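Local coordinates for glutamyl endopeptidase (Staphylococcus epidermidis, PDB 6PYM), which probably cleaves proteins as a secreted serine protease, preferentially after glutamate or aspartate residues, at residues Asn13-His18 with Tyr75-Phe80; Leu97-Asn102 with Gln106-Val111. The protein carries 1 engineered substitution. All blocks are in the same frame, centred on the assembly; numbering follows the deposited sequence.

In the fold
Both interactions sit toward the periphery of the same barrel, whose strands include 80-87 and 95-99, and both lie away from the catalytic triad. Interaction 1 is small and fairly superficial: two turns meet through van der Waals contact alone, with no hydrogen bond between them. Interaction 2 buries nearly three times as much surface and mixes an apolar inner part, Val99 on Ile108, with a polar outer part built from the amides of Asn102 and Gln106. Phe80 joins the two. It ends segment 75-80, opens strand 80-87, and packs on Gln106, Ile108, Val111 and the carbonyl oxygen of Ser100, all residues of interaction 2.

Interaction 1 of 2, residues Asn13-His18 with Tyr75-Phe80; sequences NTTQGH and YPNGKF
The methyl group of Thr15 rests against the CB-CG edge of the Pro76 ring, its CG2 lying 3.6 Å from Pro76 CG and 3.9 Å from Pro76 CB. The two side chains cross obliquely, so a single methyl meets that edge of the ring rather than stacking along it. Thr15 owes this to its first torsion (chi1 68°): OG1 is tucked between the backbone N and the carbonyl carbon, while CG2 stands anti to the carbonyl carbon and is the branch presented to the proline. The same methyl also approaches the amide of Asn77, at 4.0 Å from ND2, a van der Waals contact; the hydrogen bond of ND2 goes to Ser68 OG. Thr14 adds a looser contact, its OG1 4.3 Å from Pro76 CG; that hydroxyl is hydrogen-bonded to Ser68 O, so Ser68 holds a residue of each segment.

The meeting is one of two type I beta turns, each presenting its two central residues to the other. Asn13-Gln16 is closed by Gln16 N to Asn13 O at 3.1 Å, and belongs to the connection between strand 8-11 of one sheet and strand 22-27 of the barrel in this chymotrypsin-like double-barrel protease. Tyr75-Gly78, which precedes barrel strand 80-87, is closed by Gly78 N to Tyr75 O at 2.9 Å. Proline suits its second position, where phi is near -63°, asparagine is readily accepted at the third, and glycine tolerates the positive phi that follows. Tyr75 points away from the other turn, and its ring stacks on that of His66.

Interaction 2 of 2, residues Leu97-Asn102 with Gln106-Val111; sequences LRVSPN and QHIGQV
The imidazole of His107 carries Pro101 over one face: CB stands 4.2 Å above the plane of the His107 ring, displaced toward its rim, and Pro101 CG comes 3.6 Å from His107 CE1. The two side chains run alongside each other in the same direction, so the proline covers the ring near its rim. At the edge of the imidazole, in its plane, lies Gln110 OE1, while ND1 is hydrogen-bonded to Asn44 OD1, which ties the ring to the neighbouring loop.

The other flat pair is the amides of Asn102 and Gln106, whose planes are turned 35° apart. Asn102 ND2 donates to Gln106 OE1 at 2.8 Å, almost perfectly straight at 179°, and meets a lone pair in the carbonyl plane. The Asn102 side chain folds back between its own N and carbonyl carbon (chi1 69°), which brings OD1 to Gln106 N at 2.9 Å, the donor well above the plane of that carbonyl. OD1 also accepts from His104 N, an Asx turn. A third bond, Asn102 N to Gln106 O at 2.9 Å, closes the loop through the backbone.

Deeper in, Val99 at the end of strand 95-99 meets Ile108 at the start of helix 108-111, the side chains at about a right angle and their CG2 methyls 3.6 Å apart. His107 is the N-cap residue of this helix, and Gln110 OE1 reaches back to its backbone N at 3.0 Å, one half of a capping box. A water accepts from Ile108 N.

The buried part of the contact is thus the meeting of two branched apolar side chains, whereas three hydrogen bonds close the loop between Asn102 and Gln106, and Gln110 OE1 on His107 N caps the helix's first turn.

Interaction 1 of 2, residues Asn13-His18 with Tyr75-Phe80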
loop_
_atom_site.group_PDB
_atom_site.type_symbol
_atom_site.label_atom_id
_atom_site.label_comp_id
_atom_site.label_asym_id
_atom_site.label_seq_id
_atom_site.Cartn_x
_atom_site.Cartn_y
_atom_site.Cartn_z
ATOM N N ASN A 13 -1.995 -15.230 -8.251
ATOM C CA ASN A 13 -3.191 -14.701 -8.904
ATOM C C ASN A 13 -3.374 -13.235 -8.507
ATOM O O ASN A 13 -4.323 -12.845 -7.828
ATOM C CB ASN A 13 -4.408 -15.542 -8.541
ATOM C CG ASN A 13 -4.294 -16.965 -9.046
ATOM O OD1 ASN A 13 -4.284 -17.917 -8.263
ATOM N ND2 ASN A 13 -4.171 -17.119 -10.349
ATOM N N THR A 14 -2.425 -12.416 -8.963
ATOM C CA THR A 14 -2.309 -11.037 -8.491
ATOM C C THR A 14 -3.420 -10.126 -8.985
ATOM O O THR A 14 -3.566 -9.022 -8.439
ATOM C CB THR A 14 -0.961 -10.437 -8.890
ATOM O OG1 THR A 14 -0.836 -10.447 -10.321
ATOM C CG2 THR A 14 0.188 -11.202 -8.261
ATOM N N THR A 15 -4.193 -10.537 -9.996
ATOM C CA THR A 15 -5.316 -9.740 -10.476
ATOM C C THR A 15 -6.645 -10.179 -9.888
ATOM O O THR A 15 -7.679 -9.603 -10.240
ATOM C CB THR A 15 -5.429 -9.771 -12.013
ATOM O OG1 THR A 15 -5.814 -11.085 -12.455
ATOM C CG2 THR A 15 -4.133 -9.365 -12.687
ATOM N N GLN A 16 -6.652 -11.162 -8.999
ATOM C CA GLN A 16 -7.891 -11.734 -8.498
ATOM C C GLN A 16 -8.144 -11.351 -7.044
ATOM O O GLN A 16 -7.215 -11.162 -6.256
ATOM C CB GLN A 16 -7.882 -13.259 -8.641
ATOM C CG GLN A 16 -7.745 -13.745 -10.076
ATOM C CD GLN A 16 -8.928 -13.356 -10.952
ATOM O OE1 GLN A 16 -9.997 -12.961 -10.460
ATOM N NE2 GLN A 16 -8.739 -13.455 -12.265
ATOM N N GLY A 17 -9.419 -11.229 -6.697
ATOM C CA GLY A 17 -9.794 -10.935 -5.321
ATOM C C GLY A 17 -9.264 -9.591 -4.867
ATOM O O GLY A 17 -9.190 -8.634 -5.642
ATOM N N HIS A 18 -8.873 -9.515 -3.596
ATOM C CA HIS A 18 -8.403 -8.249 -3.047
ATOM C C HIS A 18 -6.973 -7.909 -3.453
ATOM O O HIS A 18 -6.502 -6.807 -3.138
ATOM C CB HIS A 18 -8.580 -8.211 -1.522
ATOM C CG HIS A 18 -7.571 -9.012 -0.753
ATOM N ND1 HIS A 18 -7.599 -10.390 -0.669
ATOM C CD2 HIS A 18 -6.527 -8.613 0.010
ATOM C CE1 HIS A 18 -6.606 -10.804 0.099
ATOM N NE2 HIS A 18 -5.946 -9.743 0.532
ATOM N N TYR A 75 3.515 -7.529 -15.907
ATOM C CA TYR A 75 2.693 -6.452 -15.372
ATOM C C TYR A 75 1.354 -6.562 -16.087
ATOM O O TYR A 75 1.137 -5.906 -17.118
ATOM C CB TYR A 75 3.363 -5.112 -15.674
ATOM C CG TYR A 75 4.705 -4.927 -15.003
ATOM C CD1 TYR A 75 4.823 -4.957 -13.618
ATOM C CD2 TYR A 75 5.852 -4.689 -15.750
ATOM C CE1 TYR A 75 6.045 -4.759 -12.994
ATOM C CE2 TYR A 75 7.086 -4.499 -15.132
ATOM C CZ TYR A 75 7.173 -4.537 -13.754
ATOM O OH TYR A 75 8.383 -4.347 -13.123
ATOM N N PRO A 76 0.429 -7.390 -15.599
ATOM C CA PRO A 76 -0.787 -7.663 -16.384
ATOM C C PRO A 76 -1.643 -6.435 -16.609
ATOM O O PRO A 76 -2.369 -6.358 -17.609
ATOM C CB PRO A 76 -1.516 -8.725 -15.550
ATOM C CG PRO A 76 -0.985 -8.541 -14.159
ATOM C CD PRO A 76 0.454 -8.148 -14.335
ATOM N N ASN A 77 -1.585 -5.464 -15.701
ATOM C CA ASN A 77 -2.328 -4.222 -15.840
ATOM C C ASN A 77 -1.444 -3.057 -16.259
ATOM O O ASN A 77 -1.854 -1.900 -16.130
ATOM C CB ASN A 77 -3.130 -3.942 -14.570
ATOM C CG ASN A 77 -4.303 -4.889 -14.433
ATOM O OD1 ASN A 77 -4.981 -5.180 -15.416
ATOM N ND2 ASN A 77 -4.529 -5.407 -13.239
ATOM N N GLY A 78 -0.259 -3.348 -16.789
ATOM C CA GLY A 78 0.646 -2.327 -17.261
ATOM C C GLY A 78 1.086 -1.402 -16.143
ATOM O O GLY A 78 1.220 -1.800 -14.975
ATOM N N LYS A 79 1.320 -0.142 -16.504
ATOM C CA LYS A 79 1.737 0.862 -15.544
ATOM C C LYS A 79 0.944 2.146 -15.733
ATOM O O LYS A 79 0.317 2.383 -16.774
ATOM C CB LYS A 79 3.248 1.147 -15.587
ATOM C CG LYS A 79 3.712 2.087 -16.679
ATOM C CD LYS A 79 5.202 2.377 -16.521
ATOM C CE LYS A 79 5.647 3.557 -17.379
ATOM N NZ LYS A 79 5.516 3.290 -18.839
ATOM N N PHE A 80 0.976 2.967 -14.686
ATOM C CA PHE A 80 0.380 4.290 -14.649
ATOM C C PHE A 80 1.415 5.236 -14.067
ATOM O O PHE A 80 2.148 4.874 -13.140
ATOM C CB PHE A 80 -0.872 4.269 -13.775
ATOM C CG PHE A 80 -1.944 3.369 -14.307
ATOM C CD1 PHE A 80 -1.884 1.997 -14.103
ATOM C CD2 PHE A 80 -2.989 3.887 -15.049
ATOM C CE1 PHE A 80 -2.846 1.162 -14.623
ATOM C CE2 PHE A 80 -3.957 3.059 -15.565
ATOM C CZ PHE A 80 -3.890 1.693 -15.352
#

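Interaction 2 of 2, residues Leu97-Asn102 with Gln106-Val111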
loop_
_atom_site.group_PDB
_atom_site.type_symbol
_atom_site.label_atom_id
_atom_site.label_comp_id
_atom_site.label_asym_id
_atom_site.label_seq_id
_atom_site.Cartn_x
_atom_site.Cartn_y
_atom_site.Cartn_z
ATOM N N LEU A 97 -1.011 9.319 -4.161
ATOM C CA LEU A 97 -0.419 9.589 -5.464
ATOM C C LEU A 97 -1.532 9.471 -6.491
ATOM O O LEU A 97 -2.112 8.394 -6.669
ATOM C CB LEU A 97 0.723 8.633 -5.799
ATOM C CG LEU A 97 1.353 8.861 -7.180
ATOM C CD1 LEU A 97 2.053 10.214 -7.272
ATOM C CD2 LEU A 97 2.313 7.747 -7.515
ATOM N N ARG A 98 -1.860 10.589 -7.129
ATOM C CA ARG A 98 -2.764 10.571 -8.265
ATOM C C ARG A 98 -1.949 10.232 -9.500
ATOM O O ARG A 98 -0.863 10.788 -9.697
ATOM C CB ARG A 98 -3.414 11.944 -8.413
ATOM C CG ARG A 98 -4.464 12.053 -9.497
ATOM C CD ARG A 98 -5.318 13.294 -9.265
ATOM N NE ARG A 98 -6.185 13.118 -8.102
ATOM C CZ ARG A 98 -6.442 14.061 -7.203
ATOM N NH1 ARG A 98 -5.896 15.263 -7.315
ATOM N NH2 ARG A 98 -7.247 13.793 -6.184
ATOM N N VAL A 99 -2.454 9.310 -10.314
ATOM C CA VAL A 99 -1.770 8.871 -11.520
ATOM C C VAL A 99 -2.588 9.259 -12.744
ATOM O O VAL A 99 -3.817 9.382 -12.692
ATOM C CB VAL A 99 -1.474 7.354 -11.519
ATOM C CG1 VAL A 99 -0.482 7.010 -10.417
ATOM C CG2 VAL A 99 -2.756 6.545 -11.361
ATOM N N SER A 100 -1.885 9.431 -13.860
ATOM C CA SER A 100 -2.532 9.697 -15.131
ATOM C C SER A 100 -3.181 8.425 -15.669
ATOM O O SER A 100 -2.814 7.316 -15.275
ATOM C CB SER A 100 -1.492 10.185 -16.138
ATOM O OG SER A 100 -0.934 11.424 -15.741
ATOM N N PRO A 101 -4.148 8.559 -16.581
ATOM C CA PRO A 101 -4.631 7.380 -17.308
ATOM C C PRO A 101 -3.496 6.768 -18.116
ATOM O O PRO A 101 -2.469 7.401 -18.368
ATOM C CB PRO A 101 -5.713 7.948 -18.241
ATOM C CG PRO A 101 -6.058 9.289 -17.686
ATOM C CD PRO A 101 -4.823 9.797 -17.011
ATOM N N ASN A 102 -3.688 5.519 -18.531
ATOM C CA ASN A 102 -2.650 4.824 -19.283
ATOM C C ASN A 102 -2.728 5.173 -20.771
ATOM O O ASN A 102 -3.513 6.025 -21.199
ATOM C CB ASN A 102 -2.670 3.322 -18.999
ATOM C CG ASN A 102 -3.895 2.619 -19.573
ATOM O OD1 ASN A 102 -4.672 3.189 -20.346
ATOM N ND2 ASN A 102 -4.067 1.359 -19.193
ATOM N N GLN A 106 -7.290 4.405 -20.079
ATOM C CA GLN A 106 -7.941 3.734 -18.961
ATOM C C GLN A 106 -7.426 4.318 -17.654
ATOM O O GLN A 106 -6.245 4.649 -17.531
ATOM C CB GLN A 106 -7.633 2.238 -18.978
ATOM C CG GLN A 106 -8.040 1.519 -20.243
ATOM C CD GLN A 106 -7.495 0.107 -20.287
ATOM O OE1 GLN A 106 -6.293 -0.111 -20.136
ATOM N NE2 GLN A 106 -8.378 -0.862 -20.483
ATOM N N HIS A 107 -8.317 4.446 -16.683
ATOM C CA HIS A 107 -7.940 4.932 -15.365
ATOM C C HIS A 107 -7.611 3.752 -14.463
ATOM O O HIS A 107 -8.143 2.655 -14.629
ATOM C CB HIS A 107 -9.076 5.762 -14.781
ATOM C CG HIS A 107 -9.444 6.937 -15.633
ATOM N ND1 HIS A 107 -8.925 8.197 -15.427
ATOM C CD2 HIS A 107 -10.254 7.036 -16.715
ATOM C CE1 HIS A 107 -9.413 9.026 -16.333
ATOM N NE2 HIS A 107 -10.221 8.346 -17.127
ATOM N N ILE A 108 -6.718 3.984 -13.499
ATOM C CA ILE A 108 -6.223 2.872 -12.689
ATOM C C ILE A 108 -7.359 2.191 -11.933
ATOM O O ILE A 108 -7.387 0.962 -11.811
ATOM C CB ILE A 108 -5.066 3.320 -11.775
ATOM C CG1 ILE A 108 -4.358 2.107 -11.173
ATOM C CG2 ILE A 108 -5.538 4.284 -10.688
ATOM C CD1 ILE A 108 -3.029 2.447 -10.547
ATOM N N GLY A 109 -8.328 2.967 -11.450
ATOM C CA GLY A 109 -9.452 2.406 -10.731
ATOM C C GLY A 109 -10.526 1.797 -11.593
ATOM O O GLY A 109 -11.546 1.340 -11.070
ATOM N N GLN A 110 -10.322 1.796 -12.908
ATOM C CA GLN A 110 -11.129 1.028 -13.845
ATOM C C GLN A 110 -10.505 -0.314 -14.174
ATOM O O GLN A 110 -11.236 -1.275 -14.433
ATOM C CB GLN A 110 -11.299 1.808 -15.156
ATOM C CG GLN A 110 -12.111 3.092 -15.036
ATOM C CD GLN A 110 -12.154 3.896 -16.329
ATOM O OE1 GLN A 110 -11.230 3.845 -17.148
ATOM N NE2 GLN A 110 -13.237 4.643 -16.519
ATOM N N VAL A 111 -9.172 -0.410 -14.167
ATOM C CA VAL A 111 -8.513 -1.654 -14.542
ATOM C C VAL A 111 -8.427 -2.629 -13.380
ATOM O O VAL A 111 -8.319 -3.842 -13.606
ATOM C CB VAL A 111 -7.141 -1.412 -15.197
ATOM C CG1 VAL A 111 -7.270 -0.436 -16.362
ATOM C CG2 VAL A 111 -6.101 -0.931 -14.186
HETATM O O HOH W 1 -5.661 6.663 -13.713
#